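Putative NADPH:quinone reductase (PDB 3GMS) probably reduces quinones with NADPH as a member of the zinc-binding dehydrogenase family, although its function has not been established. Local coordinates at residues A230-I242 and W252-F266. Sequence-based numbering, arbitrary orientation.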
loop_
_atom_site.group_PDB
_atom_site.type_symbol
_atom_site.label_atom_id
_atom_site.label_comp_id
_atom_site.label_asym_id
_atom_site.label_seq_id
_atom_site.Cartn_x
_atom_site.Cartn_y
_atom_site.Cartn_z
ATOM N N ALA A 230 -17.270 12.229 -3.342
ATOM C CA ALA A 230 -17.265 13.369 -2.417
ATOM C C ALA A 230 -18.700 13.871 -2.214
ATOM O O ALA A 230 -19.119 14.167 -1.120
ATOM C CB ALA A 230 -16.404 14.492 -2.974
ATOM N N PHE A 231 -19.440 13.956 -3.303
ATOM C CA PHE A 231 -20.831 14.410 -3.187
ATOM C C PHE A 231 -21.758 13.457 -2.450
ATOM O O PHE A 231 -22.903 13.828 -2.105
ATOM C CB PHE A 231 -21.368 14.748 -4.571
ATOM C CG PHE A 231 -21.046 16.154 -5.007
ATOM C CD1 PHE A 231 -19.773 16.474 -5.476
ATOM C CD2 PHE A 231 -22.023 17.157 -4.954
ATOM C CE1 PHE A 231 -19.455 17.782 -5.902
ATOM C CE2 PHE A 231 -21.729 18.476 -5.367
ATOM C CZ PHE A 231 -20.438 18.794 -5.838
ATOM N N SER A 232 -21.311 12.227 -2.195
ATOM C CA SER A 232 -22.120 11.299 -1.405
ATOM C C SER A 232 -21.871 11.431 0.089
ATOM O O SER A 232 -22.389 10.662 0.894
ATOM C CB SER A 232 -21.925 9.849 -1.870
ATOM O OG SER A 232 -22.121 9.728 -3.265
ATOM N N LEU A 233 -21.069 12.410 0.480
ATOM C CA LEU A 233 -20.864 12.665 1.912
ATOM C C LEU A 233 -21.803 13.714 2.473
ATOM O O LEU A 233 -22.206 14.625 1.755
ATOM C CB LEU A 233 -19.437 13.178 2.155
ATOM C CG LEU A 233 -18.416 12.176 1.649
ATOM C CD1 LEU A 233 -17.030 12.809 1.762
ATOM C CD2 LEU A 233 -18.529 10.904 2.436
ATOM N N ARG A 234 -22.067 13.620 3.768
ATOM C CA ARG A 234 -22.796 14.651 4.491
ATOM C C ARG A 234 -21.992 15.955 4.458
ATOM O O ARG A 234 -20.755 15.923 4.276
ATOM C CB ARG A 234 -23.069 14.210 5.929
ATOM C CG ARG A 234 -21.837 14.041 6.840
ATOM C CD ARG A 234 -22.269 13.652 8.225
ATOM N NE ARG A 234 -21.145 13.326 9.104
ATOM C CZ ARG A 234 -20.277 14.203 9.625
ATOM N NH1 ARG A 234 -20.371 15.499 9.353
ATOM N NH2 ARG A 234 -19.298 13.769 10.422
ATOM N N PRO A 235 -22.685 17.109 4.602
ATOM C CA PRO A 235 -21.958 18.362 4.803
ATOM C C PRO A 235 -21.026 18.215 5.981
ATOM O O PRO A 235 -21.393 17.597 6.976
ATOM C CB PRO A 235 -23.075 19.369 5.163
ATOM C CG PRO A 235 -24.320 18.784 4.624
ATOM C CD PRO A 235 -24.152 17.304 4.543
ATOM N N ASN A 236 -19.816 18.755 5.854
ATOM C CA ASN A 236 -18.774 18.629 6.873
ATOM C C ASN A 236 -18.199 17.225 7.028
ATOM O O ASN A 236 -17.487 16.949 8.010
ATOM C CB ASN A 236 -19.218 19.209 8.219
ATOM C CG ASN A 236 -19.725 20.641 8.074
ATOM O OD1 ASN A 236 -20.758 21.005 8.630
ATOM N ND2 ASN A 236 -19.028 21.435 7.266
ATOM N N GLY A 237 -18.487 16.359 6.053
ATOM C CA GLY A 237 -17.890 15.022 6.014
ATOM C C GLY A 237 -16.470 15.193 5.506
ATOM O O GLY A 237 -16.111 16.272 5.011
ATOM N N HIS A 238 -15.688 14.120 5.555
ATOM C CA HIS A 238 -14.265 14.228 5.270
ATOM C C HIS A 238 -13.938 13.360 4.053
ATOM O O HIS A 238 -14.135 12.126 4.087
ATOM C CB HIS A 238 -13.482 13.797 6.503
ATOM C CG HIS A 238 -12.045 14.263 6.511
ATOM N ND1 HIS A 238 -11.220 14.136 7.612
ATOM C CD2 HIS A 238 -11.288 14.844 5.544
ATOM C CE1 HIS A 238 -10.024 14.630 7.328
ATOM N NE2 HIS A 238 -10.041 15.064 6.076
ATOM N N PHE A 239 -13.423 14.006 3.002
ATOM C CA PHE A 239 -13.060 13.347 1.741
ATOM C C PHE A 239 -11.536 13.270 1.699
ATOM O O PHE A 239 -10.844 14.284 1.935
ATOM C CB PHE A 239 -13.559 14.162 0.571
ATOM C CG PHE A 239 -13.179 13.620 -0.784
ATOM C CD1 PHE A 239 -13.849 12.524 -1.321
ATOM C CD2 PHE A 239 -12.186 14.232 -1.542
ATOM C CE1 PHE A 239 -13.535 12.050 -2.590
ATOM C CE2 PHE A 239 -11.861 13.775 -2.825
ATOM C CZ PHE A 239 -12.529 12.652 -3.348
ATOM N N LEU A 240 -11.029 12.072 1.457
ATOM C CA LEU A 240 -9.569 11.871 1.424
ATOM C C LEU A 240 -9.145 11.158 0.132
ATOM O O LEU A 240 -9.731 10.132 -0.221
ATOM C CB LEU A 240 -9.152 11.077 2.657
ATOM C CG LEU A 240 -7.663 10.874 2.942
ATOM C CD1 LEU A 240 -7.034 12.223 3.390
ATOM C CD2 LEU A 240 -7.518 9.828 4.030
ATOM N N THR A 241 -8.151 11.670 -0.596
ATOM C CA THR A 241 -7.702 10.917 -1.755
ATOM C C THR A 241 -6.434 10.147 -1.386
ATOM O O THR A 241 -5.597 10.641 -0.595
ATOM C CB THR A 241 -7.463 11.750 -3.017
ATOM O OG1 THR A 241 -6.387 12.656 -2.791
ATOM C CG2 THR A 241 -8.682 12.553 -3.390
ATOM N N ILE A 242 -6.319 8.929 -1.910
ATOM C CA ILE A 242 -5.086 8.133 -1.674
ATOM C C ILE A 242 -4.421 7.694 -2.965
ATOM O O ILE A 242 -3.298 7.137 -2.945
ATOM C CB ILE A 242 -5.329 6.892 -0.775
ATOM C CG1 ILE A 242 -6.390 5.953 -1.358
ATOM C CG2 ILE A 242 -5.577 7.297 0.687
ATOM C CD1 ILE A 242 -6.417 4.552 -0.661
ATOM N N TRP A 252 -11.699 19.930 -6.770
ATOM C CA TRP A 252 -11.493 20.396 -5.405
ATOM C C TRP A 252 -12.363 21.591 -5.003
ATOM O O TRP A 252 -12.909 21.634 -3.893
ATOM C CB TRP A 252 -9.991 20.732 -5.155
ATOM C CG TRP A 252 -9.031 19.568 -5.350
ATOM C CD1 TRP A 252 -8.178 19.392 -6.390
ATOM C CD2 TRP A 252 -8.845 18.426 -4.486
ATOM N NE1 TRP A 252 -7.486 18.215 -6.248
ATOM C CE2 TRP A 252 -7.866 17.607 -5.082
ATOM C CE3 TRP A 252 -9.404 18.027 -3.263
ATOM C CZ2 TRP A 252 -7.443 16.398 -4.512
ATOM C CZ3 TRP A 252 -8.977 16.819 -2.688
ATOM C CH2 TRP A 252 -7.996 16.025 -3.313
ATOM N N ALA A 253 -12.465 22.579 -5.889
ATOM C CA ALA A 253 -13.244 23.792 -5.585
ATOM C C ALA A 253 -14.739 23.503 -5.343
ATOM O O ALA A 253 -15.338 23.985 -4.363
ATOM C CB ALA A 253 -13.053 24.855 -6.699
ATOM N N GLU A 254 -15.332 22.708 -6.227
ATOM C CA GLU A 254 -16.748 22.374 -6.105
ATOM C C GLU A 254 -17.034 21.486 -4.910
ATOM O O GLU A 254 -18.041 21.656 -4.223
ATOM C CB GLU A 254 -17.257 21.685 -7.364
ATOM C CG GLU A 254 -17.187 22.578 -8.579
ATOM C CD GLU A 254 -18.330 22.336 -9.536
ATOM O OE1 GLU A 254 -18.710 23.317 -10.233
ATOM O OE2 GLU A 254 -18.850 21.182 -9.575
ATOM N N ILE A 255 -16.161 20.520 -4.667
ATOM C CA ILE A 255 -16.356 19.659 -3.515
ATOM C C ILE A 255 -16.528 20.522 -2.259
ATOM O O ILE A 255 -17.387 20.249 -1.429
ATOM C CB ILE A 255 -15.204 18.625 -3.355
ATOM C CG1 ILE A 255 -15.309 17.559 -4.443
ATOM C CG2 ILE A 255 -15.236 17.992 -1.963
ATOM C CD1 ILE A 255 -14.069 16.666 -4.525
ATOM N N VAL A 256 -15.732 21.591 -2.152
ATOM C CA VAL A 256 -15.767 22.489 -0.980
ATOM C C VAL A 256 -16.990 23.413 -0.973
ATOM O O VAL A 256 -17.666 23.529 0.046
ATOM C CB VAL A 256 -14.442 23.317 -0.825
ATOM C CG1 VAL A 256 -14.598 24.451 0.206
ATOM C CG2 VAL A 256 -13.297 22.402 -0.431
ATOM N N THR A 257 -17.272 24.045 -2.107
ATOM C CA THR A 257 -18.283 25.102 -2.152
ATOM C C THR A 257 -19.678 24.531 -2.396
ATOM O O THR A 257 -20.629 24.955 -1.748
ATOM C CB THR A 257 -17.951 26.206 -3.186
ATOM O OG1 THR A 257 -18.128 25.695 -4.515
ATOM C CG2 THR A 257 -16.509 26.692 -3.020
ATOM N N LYS A 258 -19.787 23.542 -3.289
ATOM C CA LYS A 258 -21.084 22.899 -3.607
ATOM C C LYS A 258 -21.476 21.754 -2.644
ATOM O O LYS A 258 -22.617 21.697 -2.164
ATOM C CB LYS A 258 -21.152 22.457 -5.084
ATOM C CG LYS A 258 -20.874 23.596 -6.098
ATOM C CD LYS A 258 -21.927 23.701 -7.220
ATOM C CE LYS A 258 -21.560 22.929 -8.500
ATOM N NZ LYS A 258 -21.562 21.441 -8.331
ATOM N N ALA A 259 -20.543 20.852 -2.338
ATOM C CA ALA A 259 -20.862 19.717 -1.465
ATOM C C ALA A 259 -20.591 19.990 0.021
ATOM O O ALA A 259 -21.045 19.234 0.880
ATOM C CB ALA A 259 -20.160 18.445 -1.937
ATOM N N LYS A 260 -19.868 21.076 0.322
ATOM C CA LYS A 260 -19.585 21.480 1.722
ATOM C C LYS A 260 -18.788 20.449 2.533
ATOM O O LYS A 260 -19.000 20.311 3.735
ATOM C CB LYS A 260 -20.872 21.854 2.504
ATOM C CG LYS A 260 -21.419 23.274 2.317
ATOM C CD LYS A 260 -22.028 23.462 0.918
ATOM C CE LYS A 260 -22.992 24.650 0.852
ATOM N NZ LYS A 260 -22.848 25.337 -0.461
ATOM N N VAL A 261 -17.872 19.737 1.877
ATOM C CA VAL A 261 -17.085 18.710 2.575
ATOM C C VAL A 261 -15.653 19.168 2.740
ATOM O O VAL A 261 -15.198 20.017 1.969
ATOM C CB VAL A 261 -17.117 17.319 1.872
ATOM C CG1 VAL A 261 -18.555 16.863 1.578
ATOM C CG2 VAL A 261 -16.313 17.299 0.650
ATOM N N HIS A 262 -14.979 18.643 3.758
ATOM C CA HIS A 262 -13.525 18.867 3.966
ATOM C C HIS A 262 -12.767 17.880 3.100
ATOM O O HIS A 262 -13.093 16.706 3.114
ATOM C CB HIS A 262 -13.130 18.620 5.417
ATOM C CG HIS A 262 -13.952 19.382 6.404
ATOM N ND1 HIS A 262 -14.657 18.767 7.417
ATOM C CD2 HIS A 262 -14.203 20.711 6.523
ATOM C CE1 HIS A 262 -15.287 19.683 8.134
ATOM N NE2 HIS A 262 -15.038 20.870 7.607
ATOM N N ALA A 263 -11.776 18.344 2.340
ATOM C CA ALA A 263 -11.021 17.456 1.451
ATOM C C ALA A 263 -9.507 17.542 1.668
ATOM O O ALA A 263 -8.978 18.630 1.879
ATOM C CB ALA A 263 -11.371 17.727 0.003
ATOM N N ASN A 264 -8.851 16.385 1.678
ATOM C CA ASN A 264 -7.394 16.284 1.852
ATOM C C ASN A 264 -6.828 15.203 0.975
ATOM O O ASN A 264 -7.564 14.349 0.427
ATOM C CB ASN A 264 -7.021 15.948 3.297
ATOM C CG ASN A 264 -7.300 17.083 4.240
ATOM O OD1 ASN A 264 -8.314 17.087 4.942
ATOM N ND2 ASN A 264 -6.433 18.086 4.229
ATOM N N ILE A 265 -5.497 15.224 0.860
ATOM C CA ILE A 265 -4.757 14.227 0.107
ATOM C C ILE A 265 -3.854 13.500 1.105
ATOM O O ILE A 265 -3.130 14.156 1.868
ATOM C CB ILE A 265 -3.844 14.877 -0.980
ATOM C CG1 ILE A 265 -4.648 15.669 -2.000
ATOM C CG2 ILE A 265 -3.081 13.804 -1.745
ATOM C CD1 ILE A 265 -4.739 17.141 -1.745
ATOM N N PHE A 266 -3.886 12.170 1.107
ATOM C CA PHE A 266 -3.024 11.409 2.017
ATOM C C PHE A 266 -1.828 10.828 1.276
ATOM O O PHE A 266 -1.978 10.228 0.199
ATOM C CB PHE A 266 -3.786 10.267 2.698
ATOM C CG PHE A 266 -2.938 9.463 3.625
ATOM C CD1 PHE A 266 -2.755 9.886 4.955
ATOM C CD2 PHE A 266 -2.327 8.274 3.181
ATOM C CE1 PHE A 266 -1.940 9.147 5.811
ATOM C CE2 PHE A 266 -1.506 7.541 4.005
ATOM C CZ PHE A 266 -1.318 7.958 5.341
HETATM O O HOH W 1 -22.943 17.282 1.158
HETATM O O HOH W 2 -1.839 7.672 -0.497
#
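Strands 237-241 and 262-265 run parallel, their axes 4.7 Å apart and inclined by 22°. Five backbone hydrogen bonds zip them together, from H262 N to G237 O through to F266 N to T241 O; F239 N to H262 O is 2.7 Å. Ahead of them, the type II turn R234-G237 is tied to the end of the helical segment by N236 N, which donates to K260 O, and a water bridges L233 O and A259 O. Helix 252-257 runs almost antiparallel to strand 237-241 and links it to strand 262-265 in a beta-alpha-beta crossover.

On the face turned to helix 252-257, F239 extends with CG anti to its backbone N (chi1 177°), meeting A263 CB and the W252 rim at its ring edge while A230 CB lies over one face. I255 CD1 reaches A230 CB at 3.5 Å, and T241 CG2 touches W252 CH2 at 3.5 Å. Further out, A259 CB sits over the centre of the F231 ring, a CH-pi contact 3.7 Å from the centroid. On the opposite face, H238 NE2 donates to N264 OD1 (2.9 Å), ring and amide planes turned 70° apart, and L240 CD1 packs on N264 CB.

Strand 262-265 closes one side of the six-stranded Rossmann sheet; strand 237-241 lies between it and 214-219, whose D215 pairs with R234, while L240 and F266 rest on helix 127-139.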